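Local coordinates for arylesterase (Agrobacterium tumefaciens, PDB 3DCI), which probably hydrolyses ester bonds, as a member of the SGNH (GDSL-like) hydrolase family, and carries a bound zinc ion, at residues Arg73-Asp78 with Ile107-Asn112; Gly88-Glu93 with Ala133-Thr138; Cys98-Asp103 with Phe139-Arg144. All coordinates share one frame; numbering follows the deposited sequence.

How the interactions relate
The three contacts run from the C-terminal ends of the sheet strands, where the probable active site lies, past a helix pair on one face, to the strands' N-terminal ends. Interaction 1 is innermost, its centre about 8 Å from the chain's, polar where it meets the acetic acid and apolar behind. Interaction 2, also buried, joins helices 88-99 and 122-138 chiefly through apolar side chains, with no hydrogen bond between the segments, touching interaction 1 where Arg-73 packs on Gly-88 and Ala-91. Interaction 3, where these helices end, is partly buried, its centre about 20 Å out, and selenium and aromatic edges replace hydrogen bonds. Tyr-141 ties it back to interaction 2 through Val-136 O.

Interaction 1: Arg73-Asp78 with Ile107-Asn112; sequences RTTCYD and IMLGTN. With ACY (acetic acid), chain M.
A first torsion of -63° turns the amide of Asn-112 opposite its own carbonyl carbon and toward Arg-73, while Leu-109, with CG set the same way about its backbone, sends both methyl groups across to the 73-75 backbone. Asn-112 ND2 spends its two N-H groups in different directions. With one, ND2 of Asn-112 bonds to Arg-73 O at 2.8 Å, nearly straight at 176° and arriving from above the carbonyl plane. The other runs to the bound acetic acid, 3.0 Å from ND2 of Asn-112 to O of the ligand and just as straight at 178°. Because OD1 is in turn hydrogen-bonded to Arg-170, both ends of the amide are engaged and its rotation is fixed.

Beside this bond a water accepts from Gly-110 N and Asn-112 N and lies 2.8 Å from Arg-73 O, to which it can donate. Leu-109 supplies the apolar half of the contact. Its CD2 lies 3.8 Å from Arg-73 CG, against the aliphatic part of that chain; CD1 rests near Thr-74 O, and CB meets Thr-75 CG2 at 3.9 Å, the two side chains running antiparallel alongside one another. The hydroxyl of Thr-75 is hydrogen-bonded to Asp-113.

The acetic acid, probably acquired during crystallisation, is also hydrogen-bonded to Ser-32 N, Gly-72 N and His-209 NE2. Asparagine amide, glycine N-H and serine N-H converging on one small ligand are consistent with the oxyanion hole of SGNH hydrolases, Asn-112 belonging to the family's Gly-X-Asn-Asp block and Arg-73 O, held in the amide plane, taking its other N-H.

Interaction 2: Gly88-Glu93 with Ala133-Thr138; sequences GARALE and AQIVET
Ile-135 of helix 122-138 buries the largest area against residues 88-93, and the pair illustrates how neighbouring helices pack on one side of the sheet in an alpha/beta/alpha sandwich. The two short segments run almost parallel, crossing at -20° with their axes 10.3 Å apart, and no hydrogen bond joins them. From CB, which points at the other helix, the isoleucine divides. The CG2 branch, anti to the backbone N, comes down between two residues of the facing helix, 4.0 Å from Glu-93 CG and 4.1 Å from Leu-92 CD2. The CG1 branch carries on to CD1, and this methyl makes the closest approach of the contact, 3.6 Å from Ala-89 CB. The same tip lies near Ala-89 O and is 4.0 Å from Glu-93 OE2, with the guanidinium of Arg-90 farther off and obliquely placed.

Leu-92 meets Val-136 on the sheet side of the isoleucine. Its CD2 methyl is 3.9 Å from Val-136 CG2, the side chains lying roughly perpendicular, while Leu-27 and Phe-29 of strand 24-30 pack against the leucine from the sheet. Toward the partly exposed side the apolar seam gives way to charge: Arg-90 NH2 forms a salt bridge of 3.3 Å with Glu-93 OE2. That oxygen lies in the guanidinium plane of Arg-90, whereas NH2 approaches it from above the carboxylate plane.

Interaction 3: Cys98-Asp103 with Phe139-Arg144; sequences CHMPLD and FIYKPR
Met-100, present as selenomethionine, makes Met-aromatic contacts with both Phe-139 and Tyr-141. Its selenium stands at the edge of the phenylalanine ring, 85° off the ring normal and 4.1 Å from CE2 of Phe-139. Toward the tyrosine it is oblique, SE lying 5.5 Å from the centroid of the Tyr-141 ring. That ring is anchored at its far end, where OH is hydrogen-bonded to Val-136 O.

Apolar packing involves the rest of the side chain. Met-100 CB reaches the edge of Tyr-141 at CD1, 4.1 Å away, and the chain, extended beyond CG, lays CE against the lysine stem, 3.7 Å from Lys-142 CG. Pro-101 borders the same patch with CD near Lys-142 O.

Polar groups contribute little: no hydrogen bond crosses the contact, and the buried Lys-142 N, 3.6 Å from Met-100 SE, has no partner in the model. Met-100 O accepts a hydrogen bond from Trp-35 NE1 of a neighbouring subunit.

A cis peptide precedes both Pro-101 and Pro-143, where the chain leaves helices 88-99 and 122-138 for strands 104-108 and 149-154. The contact thus pairs two successive helix-to-strand turns of a parallel alpha/beta sheet, at the N-terminal ends of the strands, far from the probable active site.

Interaction 1: Arg73-Asp78 with Ile107-Asn112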
# COMPACT_ATOMS: atom_id res chain seq x y z
N ARG A 73 -6.92 0.76 -16.75
CA ARG A 73 -7.73 0.46 -15.55
C ARG A 73 -8.32 -0.96 -15.59
O ARG A 73 -8.80 -1.41 -16.64
CB ARG A 73 -8.86 1.45 -15.37
CG ARG A 73 -9.74 1.17 -14.16
CD ARG A 73 -10.66 2.34 -13.95
NE ARG A 73 -9.96 3.45 -13.29
CZ ARG A 73 -10.39 4.70 -13.30
NH1 ARG A 73 -11.44 5.07 -14.03
NH2 ARG A 73 -9.74 5.61 -12.63
N THR A 74 -8.26 -1.64 -14.43
CA THR A 74 -8.80 -2.97 -14.21
C THR A 74 -10.01 -2.82 -13.28
O THR A 74 -10.23 -1.76 -12.74
CB THR A 74 -7.76 -3.85 -13.48
OG1 THR A 74 -7.54 -3.36 -12.15
CG2 THR A 74 -6.45 -3.85 -14.22
N THR A 75 -10.79 -3.88 -13.10
CA THR A 75 -11.89 -3.84 -12.16
C THR A 75 -11.35 -3.63 -10.73
O THR A 75 -11.78 -2.70 -10.05
CB THR A 75 -12.75 -5.12 -12.24
OG1 THR A 75 -11.91 -6.28 -12.04
CG2 THR A 75 -13.52 -5.17 -13.57
N CYS A 76 -10.43 -4.49 -10.28
CA CYS A 76 -9.99 -4.43 -8.88
C CYS A 76 -8.59 -4.96 -8.66
O CYS A 76 -8.26 -5.45 -7.58
CB CYS A 76 -10.99 -5.19 -7.98
SG CYS A 76 -10.99 -6.97 -8.24
N TYR A 77 -7.74 -4.83 -9.68
CA TYR A 77 -6.41 -5.41 -9.65
C TYR A 77 -5.38 -4.30 -9.75
O TYR A 77 -5.49 -3.40 -10.57
CB TYR A 77 -6.25 -6.49 -10.76
CG TYR A 77 -7.34 -7.53 -10.61
CD1 TYR A 77 -7.33 -8.43 -9.53
CD2 TYR A 77 -8.44 -7.54 -11.47
CE1 TYR A 77 -8.36 -9.35 -9.34
CE2 TYR A 77 -9.47 -8.47 -11.30
CZ TYR A 77 -9.45 -9.37 -10.24
OH TYR A 77 -10.49 -10.27 -10.07
N ASP A 78 -4.39 -4.33 -8.86
CA ASP A 78 -3.32 -3.34 -8.93
C ASP A 78 -2.56 -3.59 -10.22
O ASP A 78 -2.38 -4.73 -10.65
CB ASP A 78 -2.38 -3.45 -7.73
CG ASP A 78 -3.04 -3.07 -6.40
OD1 ASP A 78 -4.10 -2.41 -6.40
OD2 ASP A 78 -2.45 -3.42 -5.34
N ILE A 107 -20.37 1.26 -15.68
CA ILE A 107 -18.99 0.75 -15.64
C ILE A 107 -18.74 -0.11 -16.86
O ILE A 107 -19.45 -1.09 -17.06
CB ILE A 107 -18.71 -0.11 -14.39
CG1 ILE A 107 -19.08 0.65 -13.12
CG2 ILE A 107 -17.22 -0.59 -14.39
CD1 ILE A 107 -18.87 -0.15 -11.84
N MSE A 108 -17.76 0.29 -17.68
CA MSE A 108 -17.25 -0.53 -18.77
C MSE A 108 -15.78 -0.89 -18.51
O MSE A 108 -14.89 -0.08 -18.72
CB MSE A 108 -17.41 0.15 -20.12
CG MSE A 108 -17.11 -0.81 -21.29
SE MSE A 108 -17.66 -0.10 -23.04
CE MSE A 108 -16.19 1.10 -23.35
N LEU A 109 -15.56 -2.12 -18.06
CA LEU A 109 -14.23 -2.62 -17.71
C LEU A 109 -14.17 -4.10 -17.97
O LEU A 109 -15.23 -4.77 -18.11
CB LEU A 109 -13.90 -2.37 -16.23
CG LEU A 109 -13.64 -0.93 -15.79
CD1 LEU A 109 -13.61 -0.80 -14.27
CD2 LEU A 109 -12.36 -0.33 -16.42
N GLY A 110 -12.95 -4.62 -18.05
CA GLY A 110 -12.71 -6.06 -18.26
C GLY A 110 -11.61 -6.35 -19.26
O GLY A 110 -10.95 -7.40 -19.18
N THR A 111 -11.44 -5.44 -20.22
CA THR A 111 -10.42 -5.56 -21.26
C THR A 111 -9.00 -5.71 -20.70
O THR A 111 -8.19 -6.42 -21.26
CB THR A 111 -10.50 -4.33 -22.21
OG1 THR A 111 -11.83 -4.27 -22.78
CG2 THR A 111 -9.46 -4.42 -23.33
N ASN A 112 -8.70 -5.01 -19.61
CA ASN A 112 -7.39 -5.13 -18.96
C ASN A 112 -7.29 -6.27 -17.97
O ASN A 112 -6.21 -6.77 -17.73
CB ASN A 112 -7.01 -3.82 -18.30
CG ASN A 112 -6.87 -2.73 -19.31
OD1 ASN A 112 -6.27 -2.93 -20.36
ND2 ASN A 112 -7.47 -1.60 -19.04
C ACY M . -7.15 0.04 -22.08
O ACY M . -7.33 0.68 -21.04
OXT ACY M . -6.09 0.13 -22.73
CH3 ACY M . -8.22 -0.91 -22.60
O HOH W 1 -10.46 -3.04 -18.18

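Interaction 2: Gly88-Glu93 with Ala133-Thr138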
# COMPACT_ATOMS: atom_id res chain seq x y z
N GLY A 88 -9.34 -0.29 -10.29
CA GLY A 88 -10.65 0.30 -10.46
C GLY A 88 -11.44 0.50 -9.19
O GLY A 88 -12.16 1.45 -9.07
N ALA A 89 -11.30 -0.39 -8.22
CA ALA A 89 -12.09 -0.29 -7.00
C ALA A 89 -11.69 0.93 -6.14
O ALA A 89 -12.55 1.61 -5.58
CB ALA A 89 -11.98 -1.59 -6.22
N ARG A 90 -10.38 1.20 -6.05
CA ARG A 90 -9.89 2.34 -5.26
C ARG A 90 -10.33 3.64 -5.92
O ARG A 90 -10.78 4.57 -5.25
CB ARG A 90 -8.36 2.32 -5.15
CG ARG A 90 -7.80 1.98 -3.77
CD ARG A 90 -8.00 0.55 -3.36
NE ARG A 90 -9.37 0.29 -2.89
CZ ARG A 90 -9.95 -0.92 -2.87
NH1 ARG A 90 -9.29 -2.02 -3.28
NH2 ARG A 90 -11.21 -1.03 -2.45
N ALA A 91 -10.18 3.71 -7.23
CA ALA A 91 -10.57 4.89 -7.99
C ALA A 91 -12.08 5.07 -8.03
O ALA A 91 -12.55 6.21 -8.13
CB ALA A 91 -10.04 4.82 -9.43
N LEU A 92 -12.84 3.96 -8.02
CA LEU A 92 -14.29 4.05 -8.01
C LEU A 92 -14.77 4.70 -6.74
O LEU A 92 -15.63 5.58 -6.79
CB LEU A 92 -14.96 2.69 -8.18
CG LEU A 92 -16.50 2.69 -8.15
CD1 LEU A 92 -17.06 3.65 -9.19
CD2 LEU A 92 -17.04 1.28 -8.32
N GLU A 93 -14.17 4.32 -5.61
CA GLU A 93 -14.49 4.95 -4.34
C GLU A 93 -14.26 6.47 -4.38
O GLU A 93 -15.07 7.23 -3.88
CB GLU A 93 -13.67 4.33 -3.22
CG GLU A 93 -14.08 2.92 -2.89
CD GLU A 93 -13.13 2.20 -1.94
OE1 GLU A 93 -12.02 2.72 -1.62
OE2 GLU A 93 -13.52 1.08 -1.53
N ALA A 133 -19.73 -3.58 -8.09
CA ALA A 133 -21.16 -3.51 -7.81
C ALA A 133 -21.41 -3.37 -6.30
O ALA A 133 -22.18 -2.51 -5.87
CB ALA A 133 -21.89 -4.73 -8.40
N GLN A 134 -20.75 -4.19 -5.49
CA GLN A 134 -20.90 -4.13 -4.03
C GLN A 134 -20.47 -2.79 -3.47
O GLN A 134 -21.09 -2.25 -2.55
CB GLN A 134 -20.07 -5.20 -3.35
CG GLN A 134 -20.54 -6.60 -3.59
CD GLN A 134 -19.56 -7.66 -3.04
OE1 GLN A 134 -18.39 -7.38 -2.67
NE2 GLN A 134 -20.04 -8.89 -3.02
N ILE A 135 -19.38 -2.26 -4.01
CA ILE A 135 -18.92 -0.93 -3.62
C ILE A 135 -19.97 0.14 -3.90
O ILE A 135 -20.28 0.95 -3.02
CB ILE A 135 -17.59 -0.56 -4.33
CG1 ILE A 135 -16.45 -1.42 -3.74
CG2 ILE A 135 -17.29 0.97 -4.19
CD1 ILE A 135 -15.06 -1.28 -4.41
N VAL A 136 -20.54 0.13 -5.10
CA VAL A 136 -21.56 1.11 -5.48
C VAL A 136 -22.77 0.98 -4.52
O VAL A 136 -23.29 1.99 -4.05
CB VAL A 136 -22.04 0.93 -6.96
CG1 VAL A 136 -23.30 1.76 -7.22
CG2 VAL A 136 -20.89 1.24 -8.00
N GLU A 137 -23.21 -0.26 -4.28
CA GLU A 137 -24.36 -0.56 -3.42
C GLU A 137 -24.19 -0.07 -1.99
O GLU A 137 -25.12 0.45 -1.37
CB GLU A 137 -24.69 -2.07 -3.41
CG GLU A 137 -25.19 -2.65 -4.75
CD GLU A 137 -25.07 -4.21 -4.84
OE1 GLU A 137 -24.72 -4.85 -3.80
OE2 GLU A 137 -25.32 -4.80 -5.94
N THR A 138 -23.00 -0.26 -1.43
CA THR A 138 -22.81 -0.12 -0.00
C THR A 138 -22.01 1.12 0.41
O THR A 138 -21.81 1.34 1.60
CB THR A 138 -22.12 -1.38 0.54
OG1 THR A 138 -20.83 -1.47 -0.05
CG2 THR A 138 -22.93 -2.61 0.18

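Interaction 3: Cys98-Asp103 with Phe139-Arg144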
# COMPACT_ATOMS: atom_id res chain seq x y z
N CYS A 98 -16.35 12.07 -5.12
CA CYS A 98 -16.21 13.33 -5.83
C CYS A 98 -17.52 13.77 -6.48
O CYS A 98 -17.78 14.97 -6.63
CB CYS A 98 -15.14 13.25 -6.90
SG CYS A 98 -13.47 13.38 -6.22
N HIS A 99 -18.32 12.80 -6.90
CA HIS A 99 -19.46 13.11 -7.76
C HIS A 99 -20.81 12.80 -7.15
O HIS A 99 -21.82 13.18 -7.70
CB HIS A 99 -19.29 12.41 -9.10
CG HIS A 99 -18.05 12.82 -9.82
ND1 HIS A 99 -17.84 14.12 -10.23
CD2 HIS A 99 -16.92 12.15 -10.11
CE1 HIS A 99 -16.64 14.22 -10.78
NE2 HIS A 99 -16.06 13.03 -10.72
N MSE A 100 -20.84 12.13 -6.01
CA MSE A 100 -22.10 11.97 -5.29
C MSE A 100 -22.76 13.32 -4.97
O MSE A 100 -22.06 14.31 -4.76
CB MSE A 100 -21.89 11.22 -3.98
CG MSE A 100 -21.06 11.95 -2.94
SE MSE A 100 -20.69 10.78 -1.45
CE MSE A 100 -19.62 11.95 -0.33
N PRO A 101 -24.09 13.36 -4.89
CA PRO A 101 -25.02 12.27 -5.19
C PRO A 101 -25.16 11.95 -6.69
O PRO A 101 -25.24 12.84 -7.53
CB PRO A 101 -26.33 12.76 -4.58
CG PRO A 101 -26.29 14.24 -4.73
CD PRO A 101 -24.80 14.56 -4.42
N LEU A 102 -25.19 10.67 -6.99
CA LEU A 102 -25.23 10.16 -8.35
C LEU A 102 -26.53 9.37 -8.54
O LEU A 102 -26.96 8.64 -7.66
CB LEU A 102 -24.05 9.24 -8.58
CG LEU A 102 -22.72 9.92 -8.86
CD1 LEU A 102 -21.60 8.93 -8.56
CD2 LEU A 102 -22.70 10.47 -10.32
N ASP A 103 -27.14 9.49 -9.72
CA ASP A 103 -28.34 8.71 -9.99
C ASP A 103 -28.00 7.36 -10.62
O ASP A 103 -28.74 6.40 -10.43
CB ASP A 103 -29.26 9.50 -10.88
CG ASP A 103 -29.68 10.79 -10.25
OD1 ASP A 103 -30.42 10.73 -9.26
OD2 ASP A 103 -29.27 11.85 -10.74
N PHE A 139 -21.57 1.95 -0.54
CA PHE A 139 -20.78 3.16 -0.23
C PHE A 139 -21.48 4.09 0.76
O PHE A 139 -22.69 4.14 0.80
CB PHE A 139 -20.49 3.91 -1.51
CG PHE A 139 -19.37 4.92 -1.42
CD1 PHE A 139 -18.05 4.51 -1.48
CD2 PHE A 139 -19.64 6.27 -1.32
CE1 PHE A 139 -17.02 5.42 -1.44
CE2 PHE A 139 -18.61 7.21 -1.28
CZ PHE A 139 -17.29 6.77 -1.34
N ILE A 140 -20.72 4.83 1.56
CA ILE A 140 -21.33 5.81 2.51
C ILE A 140 -21.54 7.10 1.73
O ILE A 140 -20.62 7.91 1.59
CB ILE A 140 -20.43 6.09 3.76
CG1 ILE A 140 -20.08 4.78 4.47
CG2 ILE A 140 -21.16 7.06 4.75
CD1 ILE A 140 -21.30 4.03 5.07
N TYR A 141 -22.74 7.25 1.20
CA TYR A 141 -23.12 8.42 0.41
C TYR A 141 -23.62 9.56 1.32
O TYR A 141 -24.08 9.33 2.45
CB TYR A 141 -24.19 8.05 -0.63
CG TYR A 141 -23.73 7.05 -1.70
CD1 TYR A 141 -22.86 7.42 -2.70
CD2 TYR A 141 -24.22 5.75 -1.72
CE1 TYR A 141 -22.46 6.52 -3.69
CE2 TYR A 141 -23.81 4.84 -2.67
CZ TYR A 141 -22.93 5.23 -3.65
OH TYR A 141 -22.53 4.32 -4.60
N LYS A 142 -23.48 10.79 0.82
CA LYS A 142 -24.07 11.97 1.43
C LYS A 142 -25.11 12.50 0.45
O LYS A 142 -24.75 12.99 -0.63
CB LYS A 142 -23.02 13.06 1.74
CG LYS A 142 -21.85 12.63 2.60
CD LYS A 142 -20.87 13.78 2.71
CE LYS A 142 -19.71 13.46 3.64
NZ LYS A 142 -20.12 13.65 5.06
N PRO A 143 -26.42 12.32 0.77
CA PRO A 143 -26.98 11.62 1.92
C PRO A 143 -26.96 10.11 1.72
O PRO A 143 -26.78 9.63 0.58
CB PRO A 143 -28.42 12.11 1.96
CG PRO A 143 -28.76 12.35 0.54
CD PRO A 143 -27.48 12.81 -0.12
N ARG A 144 -27.18 9.37 2.80
CA ARG A 144 -27.09 7.92 2.77
C ARG A 144 -28.08 7.29 1.80
O ARG A 144 -27.81 6.23 1.26
CB ARG A 144 -27.30 7.33 4.17
CG ARG A 144 -26.18 7.61 5.16
CD ARG A 144 -24.84 7.03 4.71
NE ARG A 144 -24.90 5.58 4.69
CZ ARG A 144 -24.66 4.80 5.74
NH1 ARG A 144 -24.32 5.31 6.93
NH2 ARG A 144 -24.77 3.48 5.59